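Local coordinates for mannan endo-1,4-beta-mannosidase (Mytilus edulis, PDB 2C0H), which hydrolyses internal beta-1,4-mannosidic linkages in the backbones of mannans, galactomannans and glucomannans, at residues N30-F35 with L66-E71; N113-Q118 with A189-H194; E163-I168 with V223-M228; Q261-D266 with I292-Q297. The protein carries 3 engineered substitutions. One frame throughout, in Å; residues are numbered along the deposited sequence.

Overall arrangement
The chain forms a TIM barrel, and all four contacts lie at the C-terminal ends of its parallel strands. Contact 1 closes first: it ties the loop after strand 17-25 to the end of strand 61-68, with helix 40-56 in between. Contact 2 opens next, joining the loop after strand 106-113 to the long loop after strand 155-162. It meets contact 1 where strands 61-68 and 106-113 pair. Contact 3 crosses it, because residues 163-168 come before the second half of contact 2 and residues 223-228 after it. Their centres are about 9 Å apart. Contact 4 follows in series and pairs strands 260-263 and 290-294. It meets contact 3 through strand 221-225 and the Glu163-His263 bond.

Contact 1. Residues N30-F35 with L66-E71; sequences NYARDF and LHIEGE
The ring of Tyr31 carries the CD1 methyl of Ile68 over the centre of one face. This is a CH-pi contact, with Ile68 CD1 3.8 Å from the Tyr31 ring centroid and 13° off the ring normal. It belongs to the TIM barrel: residues 30-35 lie in the loop after strand 17-25, and residues 66-71 run from the end of the neighbouring strand 61-68 into the loop behind it. Trp28 meets Tyr31 edge-to-face, and water 1 sits in plane at the ring edge, bonded to OH. The guanidinium of Arg33 has Glu71 CB over one face, toward the rim. A type II turn from Asn30 to Arg33 presents Ala32 to Ile68 and Glu71. Ala32 CB lies 3.5 Å from Glu71 CD, and Ala32 N lies 3.5 Å from Ile68 CD1. The Glu71 chain bends at CB-CG (chi2 93°), which folds its carboxylate back over Ala32. There Glu71 OE2 takes the backbone N of Glu69 on its syn side at 2.9 Å.

No direct hydrogen bond joins the segments; waters do the bridging. Water 1 lies among Tyr31 OH, Glu69 OE2 and Glu71 OE1. Water 3 accepts from Asp34 N and donates to Leu66 O. Ile68 also packs beside Trp65, a probable substrate-binding residue. Phe35 and Leu66, both buried, cross at about a right angle, with Phe35 CD2 3.8 Å from Leu66 CD1.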
loop_
_atom_site.group_PDB
_atom_site.type_symbol
_atom_site.label_atom_id
_atom_site.label_comp_id
_atom_site.label_asym_id
_atom_site.label_seq_id
_atom_site.Cartn_x
_atom_site.Cartn_y
_atom_site.Cartn_z
ATOM N N ASN A 30 -10.144 -14.811 2.289
ATOM C CA ASN A 30 -10.317 -15.536 1.034
ATOM C C ASN A 30 -9.823 -14.651 -0.119
ATOM O O ASN A 30 -10.491 -13.690 -0.486
ATOM C CB ASN A 30 -11.770 -15.962 0.818
ATOM C CG ASN A 30 -11.913 -17.079 -0.249
ATOM O OD1 ASN A 30 -11.029 -17.941 -0.426
ATOM N ND2 ASN A 30 -13.037 -17.067 -0.945
ATOM N N TYR A 31 -8.651 -15.000 -0.648
ATOM C CA TYR A 31 -7.883 -14.176 -1.628
ATOM C C TYR A 31 -8.751 -13.674 -2.771
ATOM O O TYR A 31 -9.319 -14.471 -3.495
ATOM C CB TYR A 31 -6.703 -14.997 -2.175
ATOM C CG TYR A 31 -5.769 -14.314 -3.153
ATOM C CD1 TYR A 31 -4.654 -13.616 -2.719
ATOM C CD2 TYR A 31 -5.955 -14.432 -4.523
ATOM C CE1 TYR A 31 -3.775 -13.031 -3.610
ATOM C CE2 TYR A 31 -5.079 -13.849 -5.418
ATOM C CZ TYR A 31 -3.993 -13.146 -4.956
ATOM O OH TYR A 31 -3.118 -12.570 -5.841
ATOM N N ALA A 32 -8.861 -12.348 -2.884
ATOM C CA ALA A 32 -9.619 -11.646 -3.942
ATOM C C ALA A 32 -11.146 -11.760 -3.845
ATOM O O ALA A 32 -11.862 -11.277 -4.738
ATOM C CB ALA A 32 -9.142 -12.064 -5.313
ATOM N N ARG A 33 -11.644 -12.376 -2.773
ATOM C CA ARG A 33 -13.061 -12.667 -2.596
ATOM C C ARG A 33 -13.502 -12.388 -1.142
ATOM O O ARG A 33 -14.226 -13.180 -0.532
ATOM C CB ARG A 33 -13.322 -14.132 -2.990
ATOM C CG ARG A 33 -13.038 -14.436 -4.433
ATOM C CD ARG A 33 -13.334 -15.892 -4.798
ATOM N NE ARG A 33 -12.782 -16.214 -6.112
ATOM C CZ ARG A 33 -13.376 -15.991 -7.284
ATOM N NH1 ARG A 33 -14.584 -15.433 -7.359
ATOM N NH2 ARG A 33 -12.744 -16.332 -8.403
ATOM N N ASP A 34 -13.090 -11.241 -0.603
ATOM C CA ASP A 34 -13.387 -10.895 0.789
ATOM C C ASP A 34 -14.514 -9.862 0.968
ATOM O O ASP A 34 -15.095 -9.772 2.048
ATOM C CB ASP A 34 -12.119 -10.396 1.486
ATOM C CG ASP A 34 -11.209 -11.521 1.935
ATOM O OD1 ASP A 34 -11.736 -12.516 2.472
ATOM O OD2 ASP A 34 -9.980 -11.394 1.796
ATOM N N PHE A 35 -14.785 -9.057 -0.063
ATOM C CA PHE A 35 -15.768 -7.979 0.011
ATOM C C PHE A 35 -16.632 -7.986 -1.248
ATOM O O PHE A 35 -16.133 -8.297 -2.325
ATOM C CB PHE A 35 -15.059 -6.618 0.151
ATOM C CG PHE A 35 -14.167 -6.527 1.365
ATOM C CD1 PHE A 35 -14.679 -6.136 2.591
ATOM C CD2 PHE A 35 -12.838 -6.877 1.285
ATOM C CE1 PHE A 35 -13.869 -6.069 3.711
ATOM C CE2 PHE A 35 -12.019 -6.820 2.418
ATOM C CZ PHE A 35 -12.541 -6.416 3.614
ATOM N N LEU A 66 -8.010 -5.711 -1.899
ATOM C CA LEU A 66 -9.393 -5.608 -2.347
ATOM C C LEU A 66 -9.631 -6.306 -3.713
ATOM O O LEU A 66 -9.991 -7.484 -3.746
ATOM C CB LEU A 66 -9.824 -4.124 -2.360
ATOM C CG LEU A 66 -11.331 -3.858 -2.536
ATOM C CD1 LEU A 66 -12.138 -4.274 -1.324
ATOM C CD2 LEU A 66 -11.579 -2.384 -2.790
ATOM N N HIS A 67 -9.388 -5.641 -4.840
ATOM C CA HIS A 67 -9.703 -6.260 -6.153
ATOM C C HIS A 67 -8.695 -7.308 -6.620
ATOM O O HIS A 67 -9.097 -8.312 -7.213
ATOM C CB HIS A 67 -9.810 -5.224 -7.274
ATOM C CG HIS A 67 -10.671 -4.045 -6.962
ATOM N ND1 HIS A 67 -11.962 -4.153 -6.500
ATOM C CD2 HIS A 67 -10.453 -2.725 -7.165
ATOM C CE1 HIS A 67 -12.485 -2.942 -6.381
ATOM N NE2 HIS A 67 -11.588 -2.060 -6.785
ATOM N N ILE A 68 -7.401 -7.029 -6.405
ATOM C CA ILE A 68 -6.258 -7.876 -6.779
ATOM C C ILE A 68 -6.034 -7.906 -8.298
ATOM O O ILE A 68 -5.255 -7.096 -8.820
ATOM C CB ILE A 68 -6.338 -9.250 -6.094
ATOM C CG1 ILE A 68 -6.454 -9.012 -4.572
ATOM C CG2 ILE A 68 -5.117 -10.087 -6.450
ATOM C CD1 ILE A 68 -6.230 -10.231 -3.666
ATOM N N GLU A 69 -6.701 -8.810 -9.010
ATOM C CA GLU A 69 -6.644 -8.820 -10.483
ATOM C C GLU A 69 -8.054 -8.831 -11.074
ATOM O O GLU A 69 -8.239 -9.234 -12.226
ATOM C CB GLU A 69 -5.883 -10.055 -10.999
ATOM C CG GLU A 69 -4.367 -10.034 -10.884
ATOM C CD GLU A 69 -3.737 -11.276 -11.526
ATOM O OE1 GLU A 69 -3.036 -11.151 -12.548
ATOM O OE2 GLU A 69 -3.980 -12.394 -11.022
ATOM N N GLY A 70 -9.042 -8.433 -10.280
ATOM C CA GLY A 70 -10.425 -8.350 -10.736
ATOM C C GLY A 70 -11.180 -9.662 -10.767
ATOM O O GLY A 70 -12.142 -9.787 -11.516
ATOM N N GLU A 71 -10.787 -10.618 -9.932
ATOM C CA GLU A 71 -11.482 -11.917 -9.844
ATOM C C GLU A 71 -12.986 -11.838 -9.502
ATOM O O GLU A 71 -13.793 -12.552 -10.113
ATOM C CB GLU A 71 -10.786 -12.818 -8.803
ATOM C CG GLU A 71 -9.385 -13.319 -9.196
ATOM C CD GLU A 71 -8.215 -12.464 -8.706
ATOM O OE1 GLU A 71 -7.145 -13.049 -8.399
ATOM O OE2 GLU A 71 -8.333 -11.221 -8.657
HETATM O O HOH W 1 -4.247 -12.810 -8.516
HETATM O O HOH W 2 -11.537 -9.453 -6.824
HETATM O O HOH W 3 -11.419 -9.075 -1.708
#

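Contact 2. Residues N113-Q118 with A189-H194; sequences NGAVKQ and AGWAGH
Asn113 shapes the turn that lets Ala115 meet Trp191. Its OD1 accepts from Ala115 N at 3.1 Å, an Asx turn, with the donor above the carbonyl plane. The same oxygen is bonded by Asn162 ND2, so this turn is tied to the next strand of the barrel. Gly114 follows, and its O faces the methyl of Ala192.

Ala115 carries the central bond. Its O accepts from Trp191 NE1 at 2.8 Å, with an N-H...O angle of 147°. The donor is tilted 25° from the carbonyl plane, and the oxygen sits at the edge of the indole. Trp191 CG lies between its own backbone N and carbonyl carbon (chi1 68°), a torsion that swings the indole toward the first segment. The CB of Ala115 then lies beside the benzo part of the indole, 4.1 Å from Trp191 CZ2.

Val116 points away from the second segment, and its side chain touches Tyr31. Lys117 brings CB and CD against Ala192, with Lys117 CD 3.7 Å from Ala192 O; its amine leads away.

On the other side, residues 190-193 form a type I turn closed by Gly193 N to Gly190 O at 3.1 Å. Its backbone is also bonded to Glu165 and Gly166. Trp191 further meets the ring of Trp226 and touches Glu163. The arrangement is that of a loop-borne aromatic at the rim of a TIM-barrel glycosidase cleft, consistent with the substrate-binding role inferred for Trp191.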
loop_
_atom_site.group_PDB
_atom_site.type_symbol
_atom_site.label_atom_id
_atom_site.label_comp_id
_atom_site.label_asym_id
_atom_site.label_seq_id
_atom_site.Cartn_x
_atom_site.Cartn_y
_atom_site.Cartn_z
ATOM N N ASN A 113 -2.889 -5.818 -7.606
ATOM C CA ASN A 113 -1.637 -6.550 -7.340
ATOM C C ASN A 113 -0.826 -6.815 -8.619
ATOM O O ASN A 113 -1.341 -7.400 -9.583
ATOM C CB ASN A 113 -1.983 -7.882 -6.672
ATOM C CG ASN A 113 -0.756 -8.679 -6.284
ATOM O OD1 ASN A 113 0.318 -8.132 -6.064
ATOM N ND2 ASN A 113 -0.924 -9.996 -6.196
ATOM N N GLY A 114 0.456 -6.448 -8.605
ATOM C CA GLY A 114 1.379 -6.683 -9.714
ATOM C C GLY A 114 2.429 -7.769 -9.481
ATOM O O GLY A 114 3.326 -7.949 -10.303
ATOM N N ALA A 115 2.321 -8.500 -8.372
ATOM C CA ALA A 115 3.363 -9.469 -7.976
ATOM C C ALA A 115 3.179 -10.866 -8.568
ATOM O O ALA A 115 4.100 -11.692 -8.540
ATOM C CB ALA A 115 3.443 -9.562 -6.453
ATOM N N VAL A 116 1.993 -11.141 -9.088
ATOM C CA VAL A 116 1.683 -12.433 -9.666
ATOM C C VAL A 116 0.727 -12.213 -10.823
ATOM O O VAL A 116 -0.085 -11.294 -10.795
ATOM C CB VAL A 116 1.114 -13.406 -8.611
ATOM C CG1 VAL A 116 -0.305 -13.040 -8.209
ATOM C CG2 VAL A 116 1.212 -14.858 -9.117
ATOM N N LYS A 117 0.867 -13.045 -11.841
ATOM C CA LYS A 117 0.055 -12.983 -13.037
ATOM C C LYS A 117 -0.719 -14.301 -13.122
ATOM O O LYS A 117 -0.119 -15.347 -13.380
ATOM C CB LYS A 117 0.977 -12.793 -14.244
ATOM C CG LYS A 117 0.293 -12.614 -15.581
ATOM C CD LYS A 117 1.313 -12.403 -16.685
ATOM C CE LYS A 117 0.650 -12.137 -18.039
ATOM N NZ LYS A 117 0.116 -13.373 -18.667
ATOM N N GLN A 118 -2.030 -14.247 -12.882
ATOM C CA GLN A 118 -2.900 -15.433 -12.911
ATOM C C GLN A 118 -3.985 -15.311 -13.998
ATOM O O GLN A 118 -3.861 -14.478 -14.899
ATOM C CB GLN A 118 -3.492 -15.683 -11.520
ATOM C CG GLN A 118 -2.430 -15.656 -10.426
ATOM C CD GLN A 118 -2.883 -16.285 -9.133
ATOM O OE1 GLN A 118 -3.754 -15.762 -8.439
ATOM N NE2 GLN A 118 -2.275 -17.418 -8.787
ATOM N N ALA A 189 13.558 -7.440 -10.860
ATOM C CA ALA A 189 12.344 -6.786 -11.351
ATOM C C ALA A 189 11.844 -7.438 -12.634
ATOM O O ALA A 189 12.645 -7.922 -13.437
ATOM C CB ALA A 189 12.614 -5.322 -11.608
ATOM N N GLY A 190 10.525 -7.433 -12.829
ATOM C CA GLY A 190 9.897 -8.061 -13.990
ATOM C C GLY A 190 9.733 -9.567 -13.860
ATOM O O GLY A 190 9.539 -10.257 -14.857
ATOM N N TRP A 191 9.756 -10.073 -12.628
ATOM C CA TRP A 191 9.625 -11.523 -12.388
ATOM C C TRP A 191 8.322 -12.166 -12.856
ATOM O O TRP A 191 8.306 -13.359 -13.177
ATOM C CB TRP A 191 9.835 -11.869 -10.903
ATOM C CG TRP A 191 8.770 -11.366 -9.963
ATOM C CD1 TRP A 191 7.614 -12.004 -9.596
ATOM C CD2 TRP A 191 8.769 -10.115 -9.261
ATOM N NE1 TRP A 191 6.900 -11.230 -8.715
ATOM C CE2 TRP A 191 7.581 -10.063 -8.498
ATOM C CE3 TRP A 191 9.657 -9.034 -9.205
ATOM C CZ2 TRP A 191 7.259 -8.971 -7.677
ATOM C CZ3 TRP A 191 9.335 -7.948 -8.393
ATOM C CH2 TRP A 191 8.147 -7.926 -7.646
ATOM N N ALA A 192 7.227 -11.411 -12.879
ATOM C CA ALA A 192 5.933 -11.942 -13.324
ATOM C C ALA A 192 5.725 -11.748 -14.827
ATOM O O ALA A 192 4.761 -12.278 -15.385
ATOM C CB ALA A 192 4.801 -11.311 -12.538
ATOM N N GLY A 193 6.624 -10.998 -15.461
ATOM C CA GLY A 193 6.599 -10.739 -16.913
ATOM C C GLY A 193 7.144 -9.362 -17.234
ATOM O O GLY A 193 6.987 -8.442 -16.443
ATOM N N HIS A 194 7.792 -9.207 -18.383
ATOM C CA HIS A 194 8.294 -7.904 -18.827
ATOM C C HIS A 194 7.168 -7.236 -19.623
ATOM O O HIS A 194 7.226 -7.170 -20.862
ATOM C CB HIS A 194 9.556 -8.060 -19.686
ATOM C CG HIS A 194 10.754 -8.559 -18.929
ATOM N ND1 HIS A 194 12.027 -8.571 -19.459
ATOM C CD2 HIS A 194 10.869 -9.042 -17.667
ATOM C CE1 HIS A 194 12.871 -9.063 -18.564
ATOM N NE2 HIS A 194 12.193 -9.355 -17.470
#

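Contact 3. Residues E163-I168 with V223-M228; sequences EPEGEI and VGSWNM
Three direct hydrogen bonds join Glu163 and Glu165 to Gly224, Ser225 and Trp226. The backbone bond runs from Glu163 N to Gly224 O, 2.7 Å long. The other two use the carboxylate of Glu165, whose chain bends at chi2 (90°) to reach back. Trp226 N donates to Glu165 OE1 at 3.0 Å, nearly straight at 164°. Ser225 OG donates to Glu165 OE2 at 2.8 Å. Both donors stand well out of the carboxylate plane. Tyr241 OH is a further partner of OE2, so this buried group is gripped by three bonds. Water 4 links Glu163 OE2 to Trp226 O, but the stronger partner of that carboxylate is His263.

Carbon-to-carbon packing surrounds these bonds. Glu165 CB presses on the indole, 3.3 Å from Trp226 CE3. Glu163 CG lies 3.7 Å from Trp226 CB. The apolar pair is Pro164 CG and Val223 CG1, 3.8 Å apart. With an alanine at Glu165, Ser225 OG, Trp226 N and Tyr241 OH would probably be left without this carboxylate, and the indole would lose its contact with CG.

Glu163, the probable proton donor, and Trp226, a probable substrate-binding residue, are thus set side by side. They follow adjacent parallel strands 155-162 and 221-225 of the barrel, and helix 198-215 packs against Pro164 and Val223.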
loop_
_atom_site.group_PDB
_atom_site.type_symbol
_atom_site.label_atom_id
_atom_site.label_comp_id
_atom_site.label_asym_id
_atom_site.label_seq_id
_atom_site.Cartn_x
_atom_site.Cartn_y
_atom_site.Cartn_z
ATOM N N GLU A 163 3.363 -3.861 -5.486
ATOM C CA GLU A 163 4.533 -4.223 -6.293
ATOM C C GLU A 163 4.358 -4.154 -7.804
ATOM O O GLU A 163 4.471 -5.163 -8.511
ATOM C CB GLU A 163 5.063 -5.602 -5.855
ATOM C CG GLU A 163 5.334 -5.618 -4.359
ATOM C CD GLU A 163 6.011 -6.871 -3.860
ATOM O OE1 GLU A 163 6.108 -7.838 -4.632
ATOM O OE2 GLU A 163 6.461 -6.865 -2.681
ATOM N N PRO A 164 4.127 -2.946 -8.328
ATOM C CA PRO A 164 4.068 -2.831 -9.800
ATOM C C PRO A 164 5.321 -3.321 -10.549
ATOM O O PRO A 164 5.241 -3.700 -11.724
ATOM C CB PRO A 164 3.906 -1.325 -10.030
ATOM C CG PRO A 164 3.612 -0.720 -8.744
ATOM C CD PRO A 164 3.995 -1.650 -7.649
ATOM N N GLU A 165 6.472 -3.307 -9.878
ATOM C CA GLU A 165 7.735 -3.708 -10.488
ATOM C C GLU A 165 7.789 -5.199 -10.823
ATOM O O GLU A 165 8.686 -5.640 -11.532
ATOM C CB GLU A 165 8.901 -3.319 -9.602
ATOM C CG GLU A 165 8.889 -1.830 -9.199
ATOM C CD GLU A 165 8.126 -1.535 -7.909
ATOM O OE1 GLU A 165 7.464 -2.445 -7.328
ATOM O OE2 GLU A 165 8.162 -0.363 -7.478
ATOM N N GLY A 166 6.817 -5.955 -10.321
ATOM C CA GLY A 166 6.656 -7.353 -10.728
ATOM C C GLY A 166 6.495 -7.525 -12.228
ATOM O O GLY A 166 6.847 -8.568 -12.802
ATOM N N GLU A 167 5.966 -6.489 -12.862
ATOM C CA GLU A 167 5.582 -6.554 -14.268
ATOM C C GLU A 167 6.238 -5.443 -15.117
ATOM O O GLU A 167 5.883 -5.255 -16.287
ATOM C CB GLU A 167 4.038 -6.586 -14.375
ATOM C CG GLU A 167 3.453 -7.920 -13.812
ATOM C CD GLU A 167 1.967 -7.923 -13.469
ATOM O OE1 GLU A 167 1.294 -6.870 -13.490
ATOM O OE2 GLU A 167 1.467 -9.020 -13.120
ATOM N N ILE A 168 7.246 -4.776 -14.573
ATOM C CA ILE A 168 7.953 -3.717 -15.311
ATOM C C ILE A 168 8.978 -4.311 -16.311
ATOM O O ILE A 168 9.430 -5.448 -16.161
ATOM C CB ILE A 168 8.645 -2.738 -14.352
ATOM C CG1 ILE A 168 8.981 -1.407 -15.034
ATOM C CG2 ILE A 168 9.923 -3.358 -13.767
ATOM C CD1 ILE A 168 9.307 -0.301 -14.057
ATOM N N VAL A 223 1.559 3.668 -2.844
ATOM C CA VAL A 223 1.839 2.487 -3.679
ATOM C C VAL A 223 2.856 1.630 -2.935
ATOM O O VAL A 223 3.829 2.152 -2.435
ATOM C CB VAL A 223 2.439 2.878 -5.040
ATOM C CG1 VAL A 223 2.892 1.642 -5.841
ATOM C CG2 VAL A 223 1.441 3.667 -5.833
ATOM N N GLY A 224 2.624 0.327 -2.870
ATOM C CA GLY A 224 3.578 -0.579 -2.225
ATOM C C GLY A 224 4.707 -1.069 -3.130
ATOM O O GLY A 224 4.571 -2.095 -3.796
ATOM N N SER A 225 5.829 -0.353 -3.143
ATOM C CA SER A 225 6.972 -0.646 -4.008
ATOM C C SER A 225 7.750 -1.861 -3.514
ATOM O O SER A 225 7.958 -2.018 -2.321
ATOM C CB SER A 225 7.906 0.569 -4.102
ATOM O OG SER A 225 9.028 0.276 -4.897
ATOM N N TRP A 226 8.178 -2.699 -4.445
ATOM C CA TRP A 226 8.844 -3.964 -4.102
ATOM C C TRP A 226 10.241 -3.823 -3.514
ATOM O O TRP A 226 10.677 -4.689 -2.750
ATOM C CB TRP A 226 8.841 -4.907 -5.319
ATOM C CG TRP A 226 10.178 -5.421 -5.776
ATOM C CD1 TRP A 226 10.722 -6.659 -5.527
ATOM C CD2 TRP A 226 11.133 -4.731 -6.588
ATOM N NE1 TRP A 226 11.943 -6.762 -6.119
ATOM C CE2 TRP A 226 12.228 -5.599 -6.781
ATOM C CE3 TRP A 226 11.176 -3.459 -7.169
ATOM C CZ2 TRP A 226 13.345 -5.235 -7.525
ATOM C CZ3 TRP A 226 12.289 -3.098 -7.906
ATOM C CH2 TRP A 226 13.366 -3.980 -8.073
ATOM N N ASN A 227 10.942 -2.748 -3.852
ATOM C CA ASN A 227 12.349 -2.572 -3.469
ATOM C C ASN A 227 12.734 -1.103 -3.584
ATOM O O ASN A 227 12.257 -0.399 -4.472
ATOM C CB ASN A 227 13.259 -3.446 -4.347
ATOM C CG ASN A 227 14.726 -3.415 -3.925
ATOM O OD1 ASN A 227 15.487 -2.558 -4.352
ATOM N ND2 ASN A 227 15.139 -4.406 -3.147
ATOM N N MET A 228 13.605 -0.648 -2.693
ATOM C CA MET A 228 14.065 0.735 -2.710
ATOM C C MET A 228 14.715 1.188 -4.025
ATOM O O MET A 228 14.738 2.391 -4.304
ATOM C CB MET A 228 15.041 0.952 -1.550
ATOM C CG MET A 228 15.443 2.373 -1.281
ATOM S SD MET A 228 14.095 3.493 -0.858
ATOM C CE MET A 228 13.493 2.720 0.609
HETATM O O HOH W 4 9.427 -7.200 -2.147
#

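Contact 4. Residues Q261-D266 with I292-Q297; sequences QVHTYD and IGEFNQ
Glu294 and His263 both set CG anti to their carbonyl carbons (chi1 -67° and -55°), which brings the extended glutamate chain over one face of the imidazole. Glu294 CG lies 3.6 Å from the His263 ring centroid, a CH-pi contact. The carboxylate stacks nearly flat on the ring, the planes 12° apart. Tyr265 reaches the same group from the side: its OH donates to Glu294 OE1 at 2.7 Å, on the anti side. Arg63 makes a salt bridge to OE2.

In the plane of its ring, His263 NE2 donates to Gln261 OE1 at 2.9 Å, while ND1 pairs with Glu163. A leucine in place of His263 would probably leave Gln261 and Glu163 without this partner and the Glu294 carboxylate without its flat support.

Parallel strands 260-263 and 290-294 are joined by Gly293 N to Val262 O, 2.9 Å. Further along, Thr264 N donates to Glu294 O at 3.1 Å. Thr264 CG2 touches Ile292 CG2 at 4.0 Å. The probable nucleophile Glu294, toward the C-terminal end of strand 290-294 and held by tyrosine, histidine and arginine, fits the glycosidase family 5 active site in a TIM barrel.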
loop_
_atom_site.group_PDB
_atom_site.type_symbol
_atom_site.label_atom_id
_atom_site.label_comp_id
_atom_site.label_asym_id
_atom_site.label_seq_id
_atom_site.Cartn_x
_atom_site.Cartn_y
_atom_site.Cartn_z
ATOM N N GLN A 261 5.735 3.805 0.350
ATOM C CA GLN A 261 5.684 2.522 1.031
ATOM C C GLN A 261 6.660 1.605 0.319
ATOM O O GLN A 261 6.633 1.488 -0.915
ATOM C CB GLN A 261 4.273 1.950 0.968
ATOM C CG GLN A 261 4.129 0.628 1.706
ATOM C CD GLN A 261 2.888 -0.144 1.335
ATOM O OE1 GLN A 261 2.893 -1.380 1.327
ATOM N NE2 GLN A 261 1.807 0.565 1.057
ATOM N N VAL A 262 7.550 0.968 1.071
ATOM C CA VAL A 262 8.560 0.104 0.477
ATOM C C VAL A 262 8.587 -1.216 1.212
ATOM O O VAL A 262 8.383 -1.259 2.412
ATOM C CB VAL A 262 9.981 0.725 0.488
ATOM C CG1 VAL A 262 10.522 0.865 1.919
ATOM C CG2 VAL A 262 10.936 -0.078 -0.355
ATOM N N HIS A 263 8.846 -2.281 0.467
ATOM C CA HIS A 263 8.952 -3.605 1.041
ATOM C C HIS A 263 10.422 -4.025 1.128
ATOM O O HIS A 263 11.262 -3.585 0.330
ATOM C CB HIS A 263 8.153 -4.573 0.180
ATOM C CG HIS A 263 6.723 -4.158 -0.019
ATOM N ND1 HIS A 263 5.909 -4.733 -0.971
ATOM C CD2 HIS A 263 5.969 -3.222 0.604
ATOM C CE1 HIS A 263 4.715 -4.170 -0.918
ATOM N NE2 HIS A 263 4.723 -3.250 0.028
ATOM N N THR A 264 10.766 -4.861 2.104
ATOM C CA THR A 264 12.168 -5.276 2.197
ATOM C C THR A 264 12.316 -6.648 2.837
ATOM O O THR A 264 11.737 -6.930 3.899
ATOM C CB THR A 264 13.009 -4.183 2.920
ATOM O OG1 THR A 264 14.414 -4.493 2.878
ATOM C CG2 THR A 264 12.538 -4.013 4.320
ATOM N N TYR A 265 13.042 -7.507 2.127
ATOM C CA TYR A 265 13.331 -8.872 2.557
ATOM C C TYR A 265 14.805 -9.163 2.308
ATOM O O TYR A 265 15.383 -8.669 1.338
ATOM C CB TYR A 265 12.472 -9.851 1.763
ATOM C CG TYR A 265 10.976 -9.668 1.928
ATOM C CD1 TYR A 265 10.301 -10.209 3.014
ATOM C CD2 TYR A 265 10.228 -8.982 0.984
ATOM C CE1 TYR A 265 8.936 -10.069 3.178
ATOM C CE2 TYR A 265 8.856 -8.847 1.129
ATOM C CZ TYR A 265 8.207 -9.387 2.233
ATOM O OH TYR A 265 6.842 -9.302 2.431
ATOM N N ASP A 266 15.421 -9.947 3.187
ATOM C CA ASP A 266 16.825 -10.306 3.023
ATOM C C ASP A 266 17.015 -11.335 1.903
ATOM O O ASP A 266 16.040 -11.842 1.343
ATOM C CB ASP A 266 17.424 -10.802 4.346
ATOM C CG ASP A 266 16.900 -12.166 4.774
ATOM O OD1 ASP A 266 16.112 -12.794 4.049
ATOM O OD2 ASP A 266 17.273 -12.615 5.875
ATOM N N ILE A 292 7.514 1.297 6.056
ATOM C CA ILE A 292 8.057 0.010 5.636
ATOM C C ILE A 292 6.872 -0.978 5.661
ATOM O O ILE A 292 6.451 -1.444 6.723
ATOM C CB ILE A 292 9.231 -0.416 6.533
ATOM C CG1 ILE A 292 10.356 0.642 6.500
ATOM C CG2 ILE A 292 9.779 -1.769 6.074
ATOM C CD1 ILE A 292 11.468 0.419 7.538
ATOM N N GLY A 293 6.308 -1.253 4.480
ATOM C CA GLY A 293 4.982 -1.835 4.342
ATOM C C GLY A 293 4.902 -3.341 4.321
ATOM O O GLY A 293 3.808 -3.868 4.406
ATOM N N GLU A 294 6.057 -3.999 4.198
ATOM C CA GLU A 294 6.145 -5.470 4.329
ATOM C C GLU A 294 7.544 -5.827 4.813
ATOM O O GLU A 294 8.530 -5.315 4.271
ATOM C CB GLU A 294 5.942 -6.189 2.988
ATOM C CG GLU A 294 4.559 -6.082 2.366
ATOM C CD GLU A 294 4.388 -6.937 1.117
ATOM O OE1 GLU A 294 5.290 -7.759 0.808
ATOM O OE2 GLU A 294 3.344 -6.784 0.426
ATOM N N PHE A 295 7.616 -6.693 5.824
ATOM C CA PHE A 295 8.880 -7.266 6.297
ATOM C C PHE A 295 8.495 -8.356 7.275
ATOM O O PHE A 295 7.356 -8.394 7.750
ATOM C CB PHE A 295 9.748 -6.221 7.011
ATOM C CG PHE A 295 9.148 -5.679 8.272
ATOM C CD1 PHE A 295 9.494 -6.187 9.536
ATOM C CD2 PHE A 295 8.217 -4.643 8.220
ATOM C CE1 PHE A 295 8.937 -5.682 10.674
ATOM C CE2 PHE A 295 7.648 -4.139 9.370
ATOM C CZ PHE A 295 8.003 -4.645 10.608
ATOM N N ASN A 296 9.458 -9.211 7.629
ATOM C CA ASN A 296 9.271 -10.109 8.776
ATOM C C ASN A 296 10.614 -10.643 9.273
ATOM O O ASN A 296 11.639 -10.535 8.613
ATOM C CB ASN A 296 8.282 -11.260 8.484
ATOM C CG ASN A 296 8.635 -12.066 7.253
ATOM O OD1 ASN A 296 9.767 -12.525 7.071
ATOM N ND2 ASN A 296 7.646 -12.261 6.379
ATOM N N GLN A 297 10.579 -11.170 10.485
ATOM C CA GLN A 297 11.773 -11.691 11.150
ATOM C C GLN A 297 12.355 -12.887 10.396
ATOM O O GLN A 297 13.569 -13.084 10.361
ATOM C CB GLN A 297 11.376 -12.075 12.560
ATOM C CG GLN A 297 12.457 -12.573 13.443
ATOM C CD GLN A 297 11.901 -13.002 14.775
ATOM O OE1 GLN A 297 11.158 -12.261 15.445
ATOM N NE2 GLN A 297 12.224 -14.224 15.161
HETATM O O HOH W 5 11.926 -8.628 6.098
#